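Local coordinates for protein aspartate aminotransferase, mitochondrial (Trypanosoma brucei brucei, PDB 4W5K) that probably transfers amino groups from aspartate to 2-oxoglutarate as a homodimer, with pyridoxal 5'-phosphate as its cofactor, at residues E49-A54 against S294-D299; G107-N112 against A136-E141; S326-C331 against Q389-V394. The protein carries 1 engineered substitution. All blocks are in the same frame, centred on the assembly; numbering follows the deposited sequence. Where two conformers were deposited one is given.

The chain first passes through 49-54, which holds short helix 49-52 and meets 294-299 some 240 residues later. This is interaction 1, the widest of the three loops. Within that loop, 107-112 is met after only 24 residues by 136-141. Interaction 2 therefore nests in interaction 1 and joins the ends of two helices beside the main mixed sheet. Interaction 3 follows in series: 326-331 at the end of long helix 300-331 meets 389-394, near the C terminus. Helix 287-297 of interaction 1 directly precedes helix 300-331. No loops cross and no contacts touch. Interactions 2 and 3 lie on opposite sides of the chain's centre, about 45 Å apart between centres.

Interaction 1: residues E49-A54 against S294-D299; sequences ECVKQA and SSILKD
The side chain of I296 overlaps C50 on the short helix 49-52. I296 lies in the last turn of helix 287-297, in an aminotransferase of fold type I. The contact brings an N-terminal piece of the chain onto a helix that comes some 240 residues later. I296 CG1 stands beside its own backbone N (chi1 -71°), and the next torsion runs out extended. CD1 is thus held at the far end of the side chain and does most of the touching. It lies 3.6 Å from C50 O and 3.8 Å from C50 SG. The same methyl reaches V51 CG2 at 3.9 Å, although V51 CB points away from helix 287-297. Nearer the root of I296, CG1 meets the methyl of A54, at 4.2 Å from A54 CB.

C50 SG is turned between its backbone N and carbonyl carbon (chi1 60°), which sets it beside I296 CD1. Besides I296, the C50 side chain touches W306 of helix 300-331. The carboxylate of E309, on that same helix, accepts hydrogen bonds from the backbone N atoms of E49 and C50. V51 also packs on M60 of the second subunit, so this buried contact lies close to the dimer interface.

Just past helix 49-52, the chain turns at A54 along the S295 side chain. The two backbones are nearest here, with A54 CA 5.7 Å from S295 CA. The contact itself is van der Waals: S295 OG lies 3.7 Å from A54 CA. S295 OG also accepts a hydrogen bond from the backbone N of T55, the residue after A54.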
# COMPACT_ATOMS: atom_id res chain seq x y z
N GLU A 49 19.71 3.68 -14.55
CA GLU A 49 21.02 3.26 -14.07
C GLU A 49 21.23 3.71 -12.62
O GLU A 49 21.80 2.98 -11.82
CB GLU A 49 22.13 3.80 -14.96
CG GLU A 49 22.08 3.25 -16.37
CD GLU A 49 22.36 1.77 -16.40
OE1 GLU A 49 23.33 1.35 -15.73
OE2 GLU A 49 21.61 1.02 -17.06
N CYS A 50 20.74 4.90 -12.28
CA CYS A 50 20.86 5.36 -10.89
C CYS A 50 20.09 4.44 -9.94
O CYS A 50 20.51 4.24 -8.80
CB CYS A 50 20.40 6.81 -10.74
SG CYS A 50 18.71 7.17 -11.17
N VAL A 51 18.97 3.89 -10.39
CA VAL A 51 18.20 2.96 -9.56
C VAL A 51 18.95 1.62 -9.41
O VAL A 51 18.98 1.04 -8.33
CB VAL A 51 16.77 2.78 -10.16
CG1 VAL A 51 16.00 1.67 -9.49
CG2 VAL A 51 15.98 4.10 -10.01
N LYS A 52 19.56 1.14 -10.48
CA LYS A 52 20.40 -0.06 -10.40
C LYS A 52 21.54 0.09 -9.39
O LYS A 52 21.92 -0.87 -8.70
CB LYS A 52 20.98 -0.40 -11.77
CG LYS A 52 19.94 -0.74 -12.83
CD LYS A 52 20.58 -1.00 -14.17
CE LYS A 52 19.55 -1.26 -15.26
NZ LYS A 52 20.19 -1.35 -16.59
N GLN A 53 22.11 1.29 -9.33
CA GLN A 53 23.26 1.56 -8.46
C GLN A 53 22.87 1.98 -7.04
O GLN A 53 23.76 2.15 -6.20
CB GLN A 53 24.15 2.64 -9.08
CG GLN A 53 24.74 2.28 -10.43
CD GLN A 53 25.53 3.42 -11.05
OE1 GLN A 53 26.12 4.25 -10.34
NE2 GLN A 53 25.56 3.47 -12.38
N ALA A 54 21.57 2.17 -6.79
CA ALA A 54 21.09 2.55 -5.47
C ALA A 54 21.41 1.46 -4.47
O ALA A 54 21.44 0.27 -4.81
CB ALA A 54 19.58 2.83 -5.49
N SER A 294 15.79 7.46 -1.39
CA SER A 294 16.62 8.06 -0.35
C SER A 294 18.12 7.91 -0.66
O SER A 294 18.91 8.85 -0.47
CB SER A 294 16.26 7.44 1.02
OG SER A 294 17.11 7.93 2.03
N SER A 295 18.49 6.74 -1.16
CA SER A 295 19.87 6.44 -1.52
C SER A 295 20.35 7.36 -2.64
O SER A 295 21.46 7.88 -2.60
CB SER A 295 19.99 4.99 -1.95
OG SER A 295 21.27 4.72 -2.49
N ILE A 296 19.50 7.54 -3.64
CA ILE A 296 19.90 8.36 -4.78
C ILE A 296 20.01 9.82 -4.38
O ILE A 296 21.01 10.46 -4.69
CB ILE A 296 18.92 8.21 -5.95
CG1 ILE A 296 19.08 6.82 -6.59
CG2 ILE A 296 19.17 9.30 -6.98
CD1 ILE A 296 17.96 6.43 -7.57
N LEU A 297 19.03 10.34 -3.65
CA LEU A 297 18.99 11.77 -3.38
C LEU A 297 20.03 12.20 -2.34
O LEU A 297 20.44 13.36 -2.31
CB LEU A 297 17.59 12.19 -2.92
CG LEU A 297 16.54 12.13 -4.03
CD1 LEU A 297 15.15 12.45 -3.46
CD2 LEU A 297 16.92 13.05 -5.23
N LYS A 298 20.51 11.26 -1.53
CA LYS A 298 21.59 11.59 -0.59
C LYS A 298 23.00 11.42 -1.16
O LYS A 298 23.99 11.71 -0.48
CB LYS A 298 21.44 10.76 0.70
CG LYS A 298 20.24 11.22 1.54
CD LYS A 298 19.99 10.35 2.75
CE LYS A 298 19.88 11.20 4.01
NZ LYS A 298 18.74 12.18 3.97
N ASP A 299 23.11 10.97 -2.40
CA ASP A 299 24.40 10.74 -3.00
C ASP A 299 24.60 11.67 -4.20
O ASP A 299 23.88 11.54 -5.18
CB ASP A 299 24.54 9.29 -3.43
CG ASP A 299 25.94 8.96 -3.95
OD1 ASP A 299 26.78 8.53 -3.15
OD2 ASP A 299 26.20 9.14 -5.16

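Interaction 2: residues G107-N112 against A136-E141; sequences GGDLLN and AKAGME
A138 CB presses against the backbone of helix 99-110 at G108, with its methyl 3.6 Å from G108 C. G108 has no side chain, so the methyl comes directly onto the helix backbone. D109 CA and A138 CA lie only 4.9 Å apart. L111 and M140 close the buried side. Their side chains cross at about a right angle, and M140 SD is 3.4 Å from L111 CD1. M140 bends at its last torsion (chi3 78°), and its CE also lies beside L111 CD1. Both residues touch C118 in the loop between the two segments.

The other side is wet. D109 OD1 rests against A138, 3.4 Å from A138 CA, and accepts hydrogen bonds from two waters. One water is 2.8 Å from D109 OD1 and also donates to K137 O. The second is 2.7 Å from D109 OD1 and gives a longer bond to A138 O.

Here helix 129-137 ends in a Schellman motif, with G139 at positive phi. The chain then enters strand 141-149. Strand 120-124, this helix and strand 141-149 form a beta-alpha-beta crossover in the main sheet. The contact ties its turn to the end of helix 99-110, whose opening residues bind pyridoxal 5'-phosphate.

The D109 carboxylate divides its work: OD2 pairs with R105 in a salt bridge, while OD1 takes the two waters. This is consistent with a carboxylate that stays ionised and reaches the carbonyls of the neighbouring turn through water.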
# COMPACT_ATOMS: atom_id res chain seq x y z
N GLY A 107 -4.38 12.15 1.63
CA GLY A 107 -4.64 13.59 1.69
C GLY A 107 -6.10 13.92 1.69
O GLY A 107 -6.56 14.77 2.47
N GLY A 108 -6.85 13.32 0.76
CA GLY A 108 -8.30 13.51 0.71
C GLY A 108 -8.99 13.13 2.02
O GLY A 108 -9.89 13.84 2.50
N ASP A 109 -8.55 12.02 2.61
CA ASP A 109 -9.10 11.58 3.89
C ASP A 109 -8.72 12.51 5.05
O ASP A 109 -9.39 12.51 6.09
CB ASP A 109 -8.63 10.14 4.22
CG ASP A 109 -9.46 9.06 3.51
OD1 ASP A 109 -10.65 9.30 3.25
OD2 ASP A 109 -8.93 7.95 3.24
N LEU A 110 -7.64 13.27 4.88
CA LEU A 110 -7.17 14.20 5.91
C LEU A 110 -7.88 15.57 5.83
O LEU A 110 -7.87 16.31 6.81
CB LEU A 110 -5.66 14.42 5.79
CG LEU A 110 -5.04 15.17 6.97
CD1 LEU A 110 -5.15 14.34 8.26
CD2 LEU A 110 -3.60 15.53 6.64
N LEU A 111 -8.50 15.88 4.70
CA LEU A 111 -8.94 17.26 4.46
C LEU A 111 -9.88 17.81 5.53
O LEU A 111 -9.81 19.01 5.84
CB LEU A 111 -9.62 17.40 3.09
CG LEU A 111 -8.66 17.23 1.90
CD1 LEU A 111 -9.37 17.35 0.59
CD2 LEU A 111 -7.54 18.26 1.97
N ASN A 112 -10.71 16.96 6.13
CA ASN A 112 -11.68 17.50 7.08
C ASN A 112 -11.04 17.89 8.42
O ASN A 112 -11.71 18.48 9.25
CB ASN A 112 -12.86 16.55 7.30
CG ASN A 112 -12.47 15.22 7.92
OD1 ASN A 112 -11.31 14.97 8.18
ND2 ASN A 112 -13.45 14.37 8.14
N ALA A 136 -14.21 10.52 -4.07
CA ALA A 136 -15.51 10.03 -3.62
C ALA A 136 -15.36 9.19 -2.36
O ALA A 136 -16.13 9.34 -1.39
CB ALA A 136 -16.20 9.22 -4.71
N LYS A 137 -14.36 8.32 -2.36
CA LYS A 137 -14.11 7.45 -1.18
C LYS A 137 -13.79 8.30 0.05
O LYS A 137 -14.13 7.93 1.17
CB LYS A 137 -12.97 6.46 -1.47
CG LYS A 137 -13.34 5.34 -2.44
CD LYS A 137 -14.45 4.47 -1.86
CE LYS A 137 -14.87 3.36 -2.81
NZ LYS A 137 -15.97 2.50 -2.27
N ALA A 138 -13.16 9.46 -0.18
CA ALA A 138 -12.79 10.40 0.89
C ALA A 138 -13.91 11.35 1.28
O ALA A 138 -13.68 12.25 2.10
CB ALA A 138 -11.57 11.21 0.48
N GLY A 139 -15.08 11.21 0.66
CA GLY A 139 -16.27 11.96 1.05
C GLY A 139 -16.50 13.23 0.26
O GLY A 139 -17.27 14.10 0.66
N MET A 140 -15.83 13.35 -0.88
CA MET A 140 -15.97 14.58 -1.68
C MET A 140 -16.35 14.32 -3.11
O MET A 140 -15.78 13.45 -3.78
CB MET A 140 -14.68 15.40 -1.63
CG MET A 140 -14.31 15.89 -0.22
SD MET A 140 -12.54 16.25 -0.18
CE MET A 140 -12.53 17.84 -0.98
N GLU A 141 -17.28 15.14 -3.60
CA GLU A 141 -17.67 15.15 -5.00
C GLU A 141 -16.72 15.98 -5.87
O GLU A 141 -16.55 17.17 -5.66
CB GLU A 141 -19.09 15.69 -5.13
CG GLU A 141 -19.63 15.62 -6.53
CD GLU A 141 -20.95 16.32 -6.67
OE1 GLU A 141 -21.45 16.86 -5.66
OE2 GLU A 141 -21.49 16.35 -7.80
O HOH W 1 -12.15 7.00 3.03
O HOH W 2 -12.64 10.58 4.52

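Interaction 3: residues S326-C331 against Q389-V394; sequences SELKAC and QAIHNV
H392 leans its imidazole along the end of helix 300-331, where it meets C331. Its CB starts the contact, with C331 CB and L328 CD2 each 4.1 Å away. CG stands anti to the backbone N (chi1 171°), which turns the ring toward C331. At CG the neighbour is again C331 CB. H392 CD2 lies 3.6 Å from C331 O, and CE1 is a more distant neighbour of the same oxygen. At the tip, H392 NE2 is 3.5 Å from C331 O, at an angle poor for a hydrogen bond. C331 C lies above one face of the ring, offset toward the rim.

The C-terminal end of long helix 300-331 and helix 384-395 pack together in the small domain of the fold type I aminotransferase, away from the cofactor and malate sites. The axes of 326-331 and 389-394 approach to 9.2 Å and cross at -55°. L328 fills the apolar side, its CD2 lying 3.9 Å from I391 CG2. Both L328 and I391 touch W337.

C331 SG packs against Q389 CA at 3.9 Å. On the polar side, a water donates to C331 O at 2.7 Å and accepts from Q389 NE2, bridging the helices. Q389 CB points away from helix 300-331, but the side chain bends at chi2 and its end returns. Q389 NE2 also donates to N393 OD1 one turn on, at 2.8 Å.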
# COMPACT_ATOMS: atom_id res chain seq x y z
N SER A 326 6.32 16.53 -37.68
CA SER A 326 7.07 16.72 -38.91
C SER A 326 6.76 15.62 -39.93
O SER A 326 6.66 15.90 -41.12
CB SER A 326 8.57 16.78 -38.63
OG SER A 326 9.05 15.51 -38.25
N GLU A 327 6.58 14.39 -39.47
CA GLU A 327 6.24 13.29 -40.38
C GLU A 327 4.82 13.46 -40.91
O GLU A 327 4.55 13.08 -42.05
CB GLU A 327 6.37 11.93 -39.69
CG GLU A 327 7.79 11.51 -39.35
CD GLU A 327 8.67 11.24 -40.56
OE1 GLU A 327 8.16 10.82 -41.63
OE2 GLU A 327 9.89 11.47 -40.44
N LEU A 328 3.92 14.00 -40.10
CA LEU A 328 2.56 14.26 -40.58
C LEU A 328 2.60 15.27 -41.73
O LEU A 328 1.93 15.11 -42.76
CB LEU A 328 1.65 14.74 -39.45
CG LEU A 328 1.08 13.61 -38.56
CD1 LEU A 328 0.53 14.12 -37.24
CD2 LEU A 328 -0.01 12.85 -39.33
N LYS A 329 3.41 16.31 -41.58
CA LYS A 329 3.56 17.30 -42.65
C LYS A 329 4.19 16.67 -43.90
O LYS A 329 3.75 16.92 -45.03
CB LYS A 329 4.40 18.48 -42.17
CG LYS A 329 4.52 19.59 -43.19
CD LYS A 329 5.47 20.68 -42.74
CE LYS A 329 5.47 21.82 -43.75
NZ LYS A 329 6.52 22.85 -43.47
N ALA A 330 5.20 15.82 -43.70
CA ALA A 330 5.86 15.13 -44.81
C ALA A 330 4.90 14.19 -45.56
O ALA A 330 5.03 14.02 -46.78
CB ALA A 330 7.06 14.35 -44.31
N CYS A 331 3.96 13.59 -44.84
CA CYS A 331 2.93 12.74 -45.42
C CYS A 331 1.92 13.51 -46.27
O CYS A 331 1.19 12.91 -47.06
CB CYS A 331 2.17 12.01 -44.31
SG CYS A 331 3.06 10.66 -43.55
N GLN A 389 1.60 7.99 -40.96
CA GLN A 389 0.92 7.73 -42.23
C GLN A 389 -0.52 7.34 -41.94
O GLN A 389 -1.44 7.80 -42.61
CB GLN A 389 1.61 6.63 -43.05
CG GLN A 389 0.95 6.39 -44.42
CD GLN A 389 1.11 7.56 -45.38
OE1 GLN A 389 2.23 7.95 -45.72
NE2 GLN A 389 -0.01 8.13 -45.82
N ALA A 390 -0.69 6.50 -40.93
CA ALA A 390 -2.03 6.05 -40.53
C ALA A 390 -2.90 7.23 -40.07
O ALA A 390 -4.05 7.34 -40.47
CB ALA A 390 -1.92 5.00 -39.43
N ILE A 391 -2.36 8.10 -39.22
CA ILE A 391 -3.12 9.25 -38.73
C ILE A 391 -3.46 10.20 -39.89
O ILE A 391 -4.58 10.72 -39.98
CB ILE A 391 -2.35 9.99 -37.62
CG1 ILE A 391 -2.32 9.10 -36.36
CG2 ILE A 391 -2.98 11.35 -37.35
CD1 ILE A 391 -1.48 9.65 -35.20
N HIS A 392 -2.52 10.41 -40.80
CA HIS A 392 -2.83 11.20 -42.00
C HIS A 392 -3.95 10.55 -42.82
O HIS A 392 -4.89 11.22 -43.22
CB HIS A 392 -1.59 11.39 -42.87
CG HIS A 392 -1.89 12.00 -44.20
ND1 HIS A 392 -2.49 13.24 -44.34
CD2 HIS A 392 -1.70 11.54 -45.46
CE1 HIS A 392 -2.63 13.52 -45.62
NE2 HIS A 392 -2.16 12.51 -46.33
N ASN A 393 -3.86 9.24 -43.03
CA ASN A 393 -4.87 8.54 -43.83
C ASN A 393 -6.28 8.62 -43.25
O ASN A 393 -7.25 8.74 -43.99
CB ASN A 393 -4.48 7.08 -44.02
CG ASN A 393 -3.29 6.93 -44.95
OD1 ASN A 393 -2.79 7.91 -45.51
ND2 ASN A 393 -2.82 5.71 -45.11
N VAL A 394 -6.42 8.58 -41.93
CA VAL A 394 -7.75 8.60 -41.34
C VAL A 394 -8.27 10.01 -41.12
O VAL A 394 -9.45 10.18 -40.80
CB VAL A 394 -7.80 7.83 -39.98
CG1 VAL A 394 -7.43 6.37 -40.17
CG2 VAL A 394 -6.91 8.50 -38.94
O HOH W 3 0.92 10.31 -47.88